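Local coordinates for glycosyl hydrolases family 2, sugar binding domain protein (Bacteroides uniformis str. 3978 T3 ii, PDB 6D1P), which is a beta-glucuronidase of glycosyl hydrolase family 2, probably hydrolysing O-glycosidic bonds to release glucuronic acid from its conjugates, at residues A[512-524]-A[589-601]. Residues are numbered along the deposited sequence; the frame is centred on the assembly and turned at random.
Sequences EWGGDSHAGRHME and NPIPYVNQKGVVQ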
loop_
_atom_site.group_PDB
_atom_site.type_symbol
_atom_site.label_atom_id
_atom_site.label_comp_id
_atom_site.label_asym_id
_atom_site.label_seq_id
_atom_site.Cartn_x
_atom_site.Cartn_y
_atom_site.Cartn_z
ATOM N N GLU A 512 26.338 11.841 19.934
ATOM C CA GLU A 512 25.154 11.089 20.349
ATOM C C GLU A 512 25.222 10.748 21.829
ATOM O O GLU A 512 26.153 10.074 22.275
ATOM C CB GLU A 512 24.938 9.809 19.513
ATOM C CG GLU A 512 24.737 10.070 18.036
ATOM C CD GLU A 512 24.182 8.849 17.268
ATOM O OE1 GLU A 512 23.519 7.990 17.889
ATOM O OE2 GLU A 512 24.442 8.744 16.045
ATOM N N TRP A 513 24.232 11.229 22.582
ATOM C CA TRP A 513 23.952 10.877 23.967
ATOM C C TRP A 513 22.612 11.493 24.325
ATOM O O TRP A 513 22.129 12.401 23.645
ATOM C CB TRP A 513 25.032 11.380 24.932
ATOM C CG TRP A 513 25.178 12.862 24.945
ATOM C CD1 TRP A 513 25.946 13.616 24.105
ATOM C CD2 TRP A 513 24.551 13.780 25.848
ATOM N NE1 TRP A 513 25.832 14.951 24.425
ATOM C CE2 TRP A 513 24.992 15.074 25.501
ATOM C CE3 TRP A 513 23.671 13.633 26.927
ATOM C CZ2 TRP A 513 24.586 16.208 26.197
ATOM C CZ3 TRP A 513 23.262 14.759 27.605
ATOM C CH2 TRP A 513 23.715 16.030 27.240
ATOM N N GLY A 514 22.036 11.014 25.419
ATOM C CA GLY A 514 20.736 11.474 25.869
ATOM C C GLY A 514 19.843 10.294 26.196
ATOM O O GLY A 514 20.279 9.366 26.889
ATOM N N GLY A 515 18.622 10.288 25.668
ATOM C CA GLY A 515 17.716 9.178 25.883
ATOM C C GLY A 515 16.281 9.568 25.604
ATOM O O GLY A 515 15.957 10.739 25.381
ATOM N N ASP A 516 15.417 8.547 25.601
ATOM C CA ASP A 516 14.019 8.729 25.243
ATOM C C ASP A 516 13.226 9.292 26.411
ATOM O O ASP A 516 13.466 8.956 27.578
ATOM C CB ASP A 516 13.376 7.400 24.808
ATOM C CG ASP A 516 13.954 6.854 23.495
ATOM O OD1 ASP A 516 13.357 7.096 22.425
ATOM O OD2 ASP A 516 15.020 6.187 23.524
ATOM N N SER A 517 12.246 10.132 26.088
ATOM C CA SER A 517 11.240 10.493 27.070
ATOM C C SER A 517 9.896 10.642 26.367
ATOM O O SER A 517 9.787 11.322 25.348
ATOM C CB SER A 517 11.613 11.777 27.833
ATOM O OG SER A 517 11.788 12.882 26.976
ATOM N N HIS A 518 8.901 9.980 26.920
ATOM C CA HIS A 518 7.507 10.057 26.504
ATOM C C HIS A 518 6.981 11.402 26.978
ATOM O O HIS A 518 6.757 11.595 28.176
ATOM C CB HIS A 518 6.752 8.898 27.142
ATOM C CG HIS A 518 5.406 8.613 26.558
ATOM N ND1 HIS A 518 5.124 8.752 25.217
ATOM C CD2 HIS A 518 4.287 8.102 27.128
ATOM C CE1 HIS A 518 3.876 8.377 24.995
ATOM N NE2 HIS A 518 3.347 7.978 26.138
ATOM N N ALA A 519 6.837 12.352 26.053
ATOM C CA ALA A 519 6.316 13.666 26.407
ATOM C C ALA A 519 5.070 13.536 27.278
ATOM O O ALA A 519 4.152 12.754 26.977
ATOM C CB ALA A 519 6.002 14.467 25.145
ATOM N N GLY A 520 5.087 14.254 28.404
ATOM C CA GLY A 520 3.983 14.289 29.347
ATOM C C GLY A 520 3.955 13.184 30.379
ATOM O O GLY A 520 3.027 13.151 31.195
ATOM N N ARG A 521 4.915 12.261 30.364
ATOM C CA ARG A 521 5.050 11.276 31.435
ATOM C C ARG A 521 6.080 11.780 32.453
ATOM O O ARG A 521 7.150 12.253 32.062
ATOM C CB ARG A 521 5.460 9.916 30.868
ATOM C CG ARG A 521 5.797 8.880 31.920
ATOM C CD ARG A 521 6.286 7.605 31.256
ATOM N NE ARG A 521 5.178 6.869 30.653
ATOM C CZ ARG A 521 5.331 5.895 29.754
ATOM N NH1 ARG A 521 6.551 5.548 29.344
ATOM N NH2 ARG A 521 4.266 5.273 29.248
ATOM N N HIS A 522 5.749 11.686 33.750
ATOM C CA HIS A 522 6.641 12.123 34.825
ATOM C C HIS A 522 6.648 11.076 35.937
ATOM O O HIS A 522 5.950 10.058 35.872
ATOM C CB HIS A 522 6.235 13.502 35.365
ATOM C CG HIS A 522 6.003 14.509 34.290
ATOM N ND1 HIS A 522 7.017 15.275 33.758
ATOM C CD2 HIS A 522 4.882 14.831 33.597
ATOM C CE1 HIS A 522 6.525 16.049 32.805
ATOM N NE2 HIS A 522 5.231 15.802 32.691
ATOM N N MET A 523 7.441 11.342 36.974
ATOM C CA MET A 523 7.604 10.387 38.064
ATOM C C MET A 523 8.160 11.101 39.292
ATOM O O MET A 523 9.155 11.830 39.189
ATOM C CB MET A 523 8.527 9.241 37.625
ATOM C CG MET A 523 8.916 8.280 38.729
ATOM S SD MET A 523 7.509 7.582 39.601
ATOM C CE MET A 523 6.530 6.903 38.258
ATOM N N GLU A 524 7.509 10.905 40.445
ATOM C CA GLU A 524 7.982 11.500 41.693
ATOM C C GLU A 524 9.302 10.865 42.114
ATOM O O GLU A 524 9.490 9.649 41.987
ATOM C CB GLU A 524 6.956 11.312 42.813
ATOM C CG GLU A 524 5.653 12.093 42.658
ATOM C CD GLU A 524 5.807 13.589 42.904
ATOM O OE1 GLU A 524 6.886 14.041 43.366
ATOM O OE2 GLU A 524 4.837 14.323 42.612
ATOM N N ASN A 589 7.446 1.426 20.578
ATOM C CA ASN A 589 7.782 2.564 21.427
ATOM C C ASN A 589 6.504 3.184 21.985
ATOM O O ASN A 589 5.434 3.062 21.378
ATOM C CB ASN A 589 8.561 3.625 20.658
ATOM C CG ASN A 589 10.057 3.480 20.829
ATOM O OD1 ASN A 589 10.528 2.485 21.370
ATOM N ND2 ASN A 589 10.813 4.472 20.362
ATOM N N PRO A 590 6.581 3.841 23.142
ATOM C CA PRO A 590 5.378 4.495 23.693
ATOM C C PRO A 590 4.594 5.307 22.668
ATOM O O PRO A 590 3.364 5.324 22.718
ATOM C CB PRO A 590 5.957 5.378 24.813
ATOM C CG PRO A 590 7.176 4.673 25.237
ATOM C CD PRO A 590 7.764 4.043 24.000
ATOM N N ILE A 591 5.264 5.992 21.748
ATOM C CA ILE A 591 4.644 6.431 20.502
ATOM C C ILE A 591 5.153 5.508 19.396
ATOM O O ILE A 591 6.353 5.553 19.066
ATOM C CB ILE A 591 4.935 7.904 20.200
ATOM C CG1 ILE A 591 4.301 8.787 21.287
ATOM C CG2 ILE A 591 4.330 8.277 18.830
ATOM C CD1 ILE A 591 4.566 10.262 21.115
ATOM N N PRO A 592 4.317 4.632 18.846
ATOM C CA PRO A 592 4.814 3.626 17.899
ATOM C C PRO A 592 5.571 4.267 16.748
ATOM O O PRO A 592 5.195 5.328 16.245
ATOM C CB PRO A 592 3.533 2.934 17.432
ATOM C CG PRO A 592 2.609 3.057 18.610
ATOM C CD PRO A 592 2.892 4.428 19.165
ATOM N N TYR A 593 6.692 3.655 16.383
ATOM C CA TYR A 593 7.500 4.113 15.256
ATOM C C TYR A 593 8.059 5.541 15.433
ATOM O O TYR A 593 8.427 6.203 14.444
ATOM C CB TYR A 593 6.698 4.008 13.955
ATOM C CG TYR A 593 6.313 2.584 13.587
ATOM C CD1 TYR A 593 7.290 1.665 13.196
ATOM C CD2 TYR A 593 4.979 2.159 13.618
ATOM C CE1 TYR A 593 6.959 0.353 12.840
ATOM C CE2 TYR A 593 4.628 0.833 13.259
ATOM C CZ TYR A 593 5.637 -0.056 12.870
ATOM O OH TYR A 593 5.335 -1.350 12.513
ATOM N N VAL A 594 8.165 6.045 16.661
ATOM C CA VAL A 594 8.788 7.345 16.897
ATOM C C VAL A 594 9.971 7.155 17.836
ATOM O O VAL A 594 9.843 6.545 18.903
ATOM C CB VAL A 594 7.793 8.383 17.436
ATOM C CG1 VAL A 594 8.533 9.677 17.844
ATOM C CG2 VAL A 594 6.800 8.704 16.355
ATOM N N ASN A 595 11.134 7.601 17.398
ATOM C CA ASN A 595 12.284 7.705 18.288
ATOM C C ASN A 595 12.034 8.913 19.186
ATOM O O ASN A 595 11.927 10.039 18.694
ATOM C CB ASN A 595 13.548 7.833 17.449
ATOM C CG ASN A 595 14.820 7.915 18.286
ATOM O OD1 ASN A 595 14.941 8.729 19.210
ATOM N ND2 ASN A 595 15.787 7.065 17.949
ATOM N N GLN A 596 11.841 8.683 20.485
ATOM C CA GLN A 596 11.434 9.746 21.402
ATOM C C GLN A 596 12.610 10.369 22.173
ATOM O O GLN A 596 12.444 10.819 23.311
ATOM C CB GLN A 596 10.366 9.211 22.352
ATOM C CG GLN A 596 9.123 8.726 21.539
ATOM C CD GLN A 596 8.050 8.054 22.395
ATOM O OE1 GLN A 596 7.947 6.819 22.437
ATOM N NE2 GLN A 596 7.238 8.861 23.066
ATOM N N LYS A 597 13.794 10.449 21.561
ATOM C CA LYS A 597 14.932 11.084 22.214
ATOM C C LYS A 597 15.010 12.589 21.966
ATOM O O LYS A 597 16.042 13.198 22.276
ATOM C CB LYS A 597 16.224 10.425 21.761
ATOM C CG LYS A 597 16.419 9.024 22.300
ATOM C CD LYS A 597 17.714 8.415 21.719
ATOM C CE LYS A 597 17.949 7.002 22.236
ATOM N NZ LYS A 597 17.000 5.993 21.677
ATOM N N GLY A 598 13.964 13.200 21.406
ATOM C CA GLY A 598 13.977 14.631 21.207
ATOM C C GLY A 598 13.782 15.384 22.510
ATOM O O GLY A 598 13.334 14.839 23.517
ATOM N N VAL A 599 14.141 16.671 22.515
ATOM C CA VAL A 599 13.662 17.537 23.586
ATOM C C VAL A 599 12.417 18.302 23.169
ATOM O O VAL A 599 11.889 19.104 23.956
ATOM C CB VAL A 599 14.759 18.497 24.107
ATOM C CG1 VAL A 599 15.754 17.724 24.949
ATOM C CG2 VAL A 599 15.481 19.211 22.964
ATOM N N VAL A 600 11.923 18.066 21.952
ATOM C CA VAL A 600 10.646 18.593 21.491
ATOM C C VAL A 600 9.959 17.484 20.713
ATOM O O VAL A 600 10.613 16.604 20.137
ATOM C CB VAL A 600 10.775 19.859 20.599
ATOM C CG1 VAL A 600 11.665 20.936 21.244
ATOM C CG2 VAL A 600 11.289 19.500 19.228
ATOM N N GLN A 601 8.626 17.546 20.689
ATOM C CA GLN A 601 7.808 16.543 20.019
ATOM C C GLN A 601 7.985 16.645 18.511
ATOM O O GLN A 601 8.561 17.604 17.987
ATOM C CB GLN A 601 6.333 16.726 20.380
ATOM C CG GLN A 601 5.999 16.332 21.788
ATOM C CD GLN A 601 4.520 16.374 22.048
ATOM O OE1 GLN A 601 3.714 15.854 21.249
ATOM N NE2 GLN A 601 4.135 17.003 23.160
HETATM O O HOH W 1 18.178 12.422 24.167
HETATM O O HOH W 2 14.107 12.939 25.666
HETATM O O HOH W 3 13.665 5.228 20.412
HETATM O O HOH W 4 7.731 11.867 23.210
#
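Asp516 meets segment 589-601 with both carboxylate oxygens. Asp516 OD2 forms a salt bridge with Lys597 NZ at 2.7 Å, approached on its syn side and 23° out of the carboxylate plane; the lysine reaches it through a chain extended to CE and bent only at the last torsion (chi4 71°). OD1 takes a weak bond from Gln596 N, bent to 128° at the hydrogen, and a second from a water that also accepts from Asn589 ND2. One residue on, Ser517 N donates to Gln596 O at 2.9 Å, a straighter bond.

The Gln596 amide is used at both ends: NE2 gives hydrogens to His518 ND1 (3.0 Å) and to a water shared with Ala519 N, while OE1 accepts from Ile591 N. ND1 acts as acceptor, so the His518 proton probably sits on NE2, which bonds to Gln776 O. Pro590 CB lies over one face of the His518 ring in a CH-pi contact, 3.6 Å from the centroid. Another water joins Gly515 O, Ser517 OG and Gly598 O.

Asn595 OD1 accepts Lys597 N in an Asx turn; this buried contact joins the loop after TIM-barrel strand 510-511 to the excursion, bearing antiparallel pair 581-582/594-595, after its parallel neighbour 572-574.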